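Local structure of pyruvate formate-lyase 2 (Archaeoglobus fulgidus, 2F3O) at residues P79-L90 with L111-Q120. The protein is a glycyl radical enzyme of uncertain function, related to pyruvate formate-lyases and glycerol dehydratases and probably acting as a lyase. Sequence-based numbering, arbitrary orientation.
Sequences PEGVGLRIINEL and LREEIAPYWQ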
loop_
_atom_site.group_PDB
_atom_site.type_symbol
_atom_site.label_atom_id
_atom_site.label_comp_id
_atom_site.label_asym_id
_atom_site.label_seq_id
_atom_site.Cartn_x
_atom_site.Cartn_y
_atom_site.Cartn_z
ATOM N N PRO A 79 2.386 -37.924 -4.380
ATOM C CA PRO A 79 2.097 -38.236 -2.977
ATOM C C PRO A 79 2.022 -36.996 -2.087
ATOM O O PRO A 79 1.483 -37.064 -0.986
ATOM C CB PRO A 79 3.289 -39.111 -2.560
ATOM C CG PRO A 79 4.396 -38.681 -3.452
ATOM C CD PRO A 79 3.743 -38.370 -4.767
ATOM N N GLU A 80 2.543 -35.874 -2.576
ATOM C CA GLU A 80 2.458 -34.606 -1.859
ATOM C C GLU A 80 1.014 -34.095 -1.917
ATOM O O GLU A 80 0.545 -33.382 -1.027
ATOM C CB GLU A 80 3.471 -33.586 -2.414
ATOM C CG GLU A 80 3.166 -33.034 -3.806
ATOM C CD GLU A 80 3.842 -33.787 -4.960
ATOM O OE1 GLU A 80 4.402 -33.108 -5.848
ATOM O OE2 GLU A 80 3.820 -35.042 -5.003
ATOM N N GLY A 81 0.306 -34.502 -2.958
ATOM C CA GLY A 81 -1.094 -34.175 -3.084
ATOM C C GLY A 81 -1.960 -35.348 -2.680
ATOM O O GLY A 81 -2.164 -35.608 -1.495
ATOM N N VAL A 82 -2.458 -36.076 -3.672
ATOM C CA VAL A 82 -3.481 -37.064 -3.382
ATOM C C VAL A 82 -3.105 -38.485 -3.855
ATOM O O VAL A 82 -3.937 -39.400 -3.895
ATOM C CB VAL A 82 -4.892 -36.532 -3.825
ATOM C CG1 VAL A 82 -5.363 -37.097 -5.177
ATOM C CG2 VAL A 82 -5.907 -36.760 -2.725
ATOM N N GLY A 83 -1.819 -38.680 -4.138
ATOM C CA GLY A 83 -1.320 -39.972 -4.600
ATOM C C GLY A 83 -1.332 -41.107 -3.583
ATOM O O GLY A 83 -1.228 -42.263 -3.963
ATOM N N LEU A 84 -1.465 -40.795 -2.296
ATOM C CA LEU A 84 -1.541 -41.840 -1.282
ATOM C C LEU A 84 -2.923 -42.488 -1.251
ATOM O O LEU A 84 -3.091 -43.551 -0.637
ATOM C CB LEU A 84 -1.190 -41.334 0.122
ATOM C CG LEU A 84 0.214 -40.896 0.559
ATOM C CD1 LEU A 84 0.439 -41.231 2.037
ATOM C CD2 LEU A 84 1.322 -41.495 -0.291
ATOM N N ARG A 85 -3.910 -41.850 -1.895
ATOM C CA ARG A 85 -5.246 -42.436 -2.048
ATOM C C ARG A 85 -5.119 -43.749 -2.797
ATOM O O ARG A 85 -5.668 -44.772 -2.384
ATOM C CB ARG A 85 -6.177 -41.520 -2.849
ATOM C CG ARG A 85 -6.802 -40.421 -2.052
ATOM C CD ARG A 85 -8.092 -39.911 -2.683
ATOM N NE ARG A 85 -9.073 -39.651 -1.632
ATOM C CZ ARG A 85 -10.191 -40.349 -1.436
ATOM N NH1 ARG A 85 -10.521 -41.336 -2.251
ATOM N NH2 ARG A 85 -11.000 -40.041 -0.423
ATOM N N ILE A 86 -4.353 -43.704 -3.882
ATOM C CA ILE A 86 -4.218 -44.834 -4.769
ATOM C C ILE A 86 -3.306 -45.954 -4.258
ATOM O O ILE A 86 -3.466 -47.090 -4.688
ATOM C CB ILE A 86 -3.830 -44.386 -6.201
ATOM C CG1 ILE A 86 -4.541 -45.251 -7.227
ATOM C CG2 ILE A 86 -2.315 -44.376 -6.424
ATOM C CD1 ILE A 86 -4.037 -45.038 -8.595
ATOM N N ILE A 87 -2.388 -45.662 -3.328
ATOM C CA ILE A 87 -1.512 -46.710 -2.758
ATOM C C ILE A 87 -2.370 -47.612 -1.895
ATOM O O ILE A 87 -2.228 -48.828 -1.906
ATOM C CB ILE A 87 -0.360 -46.161 -1.877
ATOM C CG1 ILE A 87 0.277 -44.922 -2.496
ATOM C CG2 ILE A 87 0.699 -47.207 -1.636
ATOM C CD1 ILE A 87 1.007 -45.165 -3.748
ATOM N N ASN A 88 -3.320 -47.000 -1.205
ATOM C CA ASN A 88 -4.267 -47.708 -0.362
ATOM C C ASN A 88 -5.192 -48.707 -1.089
ATOM O O ASN A 88 -6.019 -49.379 -0.461
ATOM C CB ASN A 88 -5.107 -46.680 0.392
ATOM C CG ASN A 88 -5.633 -47.215 1.691
ATOM O OD1 ASN A 88 -6.822 -47.079 1.992
ATOM N ND2 ASN A 88 -4.760 -47.867 2.463
ATOM N N GLU A 89 -5.059 -48.810 -2.410
ATOM C CA GLU A 89 -5.901 -49.691 -3.204
ATOM C C GLU A 89 -5.115 -50.376 -4.301
ATOM O O GLU A 89 -5.674 -50.666 -5.363
ATOM C CB GLU A 89 -7.012 -48.886 -3.868
ATOM C CG GLU A 89 -8.146 -48.496 -2.967
ATOM C CD GLU A 89 -9.247 -47.829 -3.740
ATOM O OE1 GLU A 89 -10.301 -47.544 -3.142
ATOM O OE2 GLU A 89 -9.052 -47.606 -4.955
ATOM N N LEU A 90 -3.830 -50.625 -4.056
ATOM C CA LEU A 90 -2.925 -51.193 -5.065
ATOM C C LEU A 90 -3.369 -52.538 -5.638
ATOM O O LEU A 90 -3.108 -52.839 -6.806
ATOM C CB LEU A 90 -1.528 -51.349 -4.486
ATOM C CG LEU A 90 -0.611 -50.156 -4.674
ATOM C CD1 LEU A 90 0.806 -50.561 -4.361
ATOM C CD2 LEU A 90 -0.715 -49.674 -6.097
ATOM N N LEU A 111 6.113 -48.529 -3.089
ATOM C CA LEU A 111 5.068 -47.580 -2.734
ATOM C C LEU A 111 4.594 -47.780 -1.309
ATOM O O LEU A 111 4.418 -46.823 -0.580
ATOM C CB LEU A 111 3.885 -47.695 -3.684
ATOM C CG LEU A 111 4.173 -47.229 -5.103
ATOM C CD1 LEU A 111 2.981 -47.470 -5.991
ATOM C CD2 LEU A 111 4.545 -45.780 -5.104
ATOM N N ARG A 112 4.424 -49.034 -0.908
ATOM C CA ARG A 112 3.747 -49.366 0.346
ATOM C C ARG A 112 4.577 -49.184 1.601
ATOM O O ARG A 112 4.019 -49.059 2.683
ATOM C CB ARG A 112 3.229 -50.802 0.317
ATOM C CG ARG A 112 1.851 -50.945 -0.252
ATOM C CD ARG A 112 1.205 -52.190 0.306
ATOM N NE ARG A 112 0.172 -52.731 -0.570
ATOM C CZ ARG A 112 0.415 -53.540 -1.597
ATOM N NH1 ARG A 112 1.662 -53.898 -1.893
ATOM N NH2 ARG A 112 -0.591 -53.989 -2.331
ATOM N N GLU A 113 5.895 -49.185 1.468
ATOM C CA GLU A 113 6.742 -49.144 2.649
ATOM C C GLU A 113 7.933 -48.197 2.482
ATOM O O GLU A 113 8.765 -48.046 3.380
ATOM C CB GLU A 113 7.204 -50.551 3.019
ATOM C CG GLU A 113 8.303 -51.068 2.127
ATOM C CD GLU A 113 8.309 -52.570 2.033
ATOM O OE1 GLU A 113 7.280 -53.198 2.386
ATOM O OE2 GLU A 113 9.350 -53.114 1.598
ATOM N N GLU A 114 8.005 -47.528 1.342
ATOM C CA GLU A 114 9.005 -46.491 1.186
ATOM C C GLU A 114 8.324 -45.121 0.950
ATOM O O GLU A 114 8.638 -44.148 1.640
ATOM C CB GLU A 114 9.978 -46.894 0.081
ATOM C CG GLU A 114 11.222 -46.061 -0.090
ATOM C CD GLU A 114 12.193 -46.735 -1.055
ATOM O OE1 GLU A 114 12.676 -46.066 -2.001
ATOM O OE2 GLU A 114 12.450 -47.949 -0.879
ATOM N N ILE A 115 7.361 -45.067 0.026
ATOM C CA ILE A 115 6.660 -43.822 -0.326
ATOM C C ILE A 115 5.603 -43.447 0.699
ATOM O O ILE A 115 5.703 -42.401 1.325
ATOM C CB ILE A 115 6.007 -43.903 -1.716
ATOM C CG1 ILE A 115 7.072 -44.092 -2.789
ATOM C CG2 ILE A 115 5.207 -42.658 -2.020
ATOM C CD1 ILE A 115 8.241 -43.149 -2.687
ATOM N N ALA A 116 4.607 -44.309 0.878
ATOM C CA ALA A 116 3.506 -44.084 1.830
ATOM C C ALA A 116 3.838 -43.805 3.316
ATOM O O ALA A 116 3.104 -43.044 3.950
ATOM C CB ALA A 116 2.470 -45.195 1.731
ATOM N N PRO A 117 4.903 -44.421 3.893
ATOM C CA PRO A 117 5.161 -43.921 5.246
ATOM C C PRO A 117 5.871 -42.559 5.300
ATOM O O PRO A 117 5.731 -41.863 6.299
ATOM C CB PRO A 117 6.035 -45.021 5.890
ATOM C CG PRO A 117 6.122 -46.127 4.889
ATOM C CD PRO A 117 5.840 -45.506 3.551
ATOM N N TYR A 118 6.606 -42.174 4.257
ATOM C CA TYR A 118 7.265 -40.861 4.243
ATOM C C TYR A 118 6.258 -39.720 4.064
ATOM O O TYR A 118 6.238 -38.765 4.836
ATOM C CB TYR A 118 8.341 -40.786 3.151
ATOM C CG TYR A 118 9.105 -39.476 3.120
ATOM C CD1 TYR A 118 10.113 -39.220 4.037
ATOM C CD2 TYR A 118 8.826 -38.498 2.172
ATOM C CE1 TYR A 118 10.817 -38.033 4.020
ATOM C CE2 TYR A 118 9.525 -37.304 2.147
ATOM C CZ TYR A 118 10.522 -37.075 3.075
ATOM O OH TYR A 118 11.212 -35.877 3.072
ATOM N N TRP A 119 5.414 -39.838 3.050
ATOM C CA TRP A 119 4.502 -38.768 2.699
ATOM C C TRP A 119 3.276 -38.653 3.592
ATOM O O TRP A 119 2.610 -37.632 3.597
ATOM C CB TRP A 119 4.122 -38.877 1.233
ATOM C CG TRP A 119 5.245 -38.448 0.402
ATOM C CD1 TRP A 119 6.107 -39.241 -0.285
ATOM C CD2 TRP A 119 5.686 -37.102 0.205
ATOM N NE1 TRP A 119 7.049 -38.474 -0.919
ATOM C CE2 TRP A 119 6.811 -37.155 -0.632
ATOM C CE3 TRP A 119 5.222 -35.853 0.637
ATOM C CZ2 TRP A 119 7.489 -36.009 -1.038
ATOM C CZ3 TRP A 119 5.893 -34.721 0.236
ATOM C CH2 TRP A 119 7.012 -34.803 -0.594
ATOM N N GLN A 120 2.981 -39.710 4.333
ATOM C CA GLN A 120 2.031 -39.652 5.425
ATOM C C GLN A 120 2.342 -38.417 6.228
ATOM O O GLN A 120 3.493 -38.233 6.667
ATOM C CB GLN A 120 2.239 -40.868 6.330
ATOM C CG GLN A 120 1.077 -41.187 7.237
ATOM C CD GLN A 120 -0.202 -41.435 6.456
ATOM O OE1 GLN A 120 -0.198 -42.095 5.400
ATOM N NE2 GLN A 120 -1.307 -40.906 6.967
#
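Trp119 receives the ring of Pro79 on one face of its indole, and its side chain can be followed outward from the backbone. Trp119 CB lies near Pro79 CB, at 3.9 Å, and Leu84 CD2, at 4.1 Å. Pro79 CB is 3.6 Å from Trp119 CG, and Trp119 CD1 is 3.6 Å from both CB and CG of Pro79. Pro79 CG sits 3.7 Å from the centroid of the five-membered ring, 15° off its normal, a CH-pi contact suited to the compact, rigid proline. NE1 turns its N-H to Thr28 of helix 22-34, giving the buried indole its polar partner. At the far rim Trp119 CZ3 reaches Glu80 CB at 3.8 Å; Lys509 and Arg23 engage the Glu80 carboxylate.

Further along, in Ile87, chi1 (-42°) puts CG1 beside the backbone N, and chi2 (-67°) brings Ile87 CD1 within 3.8 Å of Leu111 CD1. The small Ala116 leaves room for Leu84 CD2 and Ile87 CG2. Leu90 CD1 covers one guanidinium face of Arg112, whose long chain spans the exposed margin to a salt bridge with Asp91.

No hydrogen bond joins the segments: the loop from Pro79 and the short, weakly bonded helix 83-87 pack, roughly antiparallel, on the C-terminal part of helix 105-119, within the pyruvate formate lyase-like region of a glycyl radical enzyme.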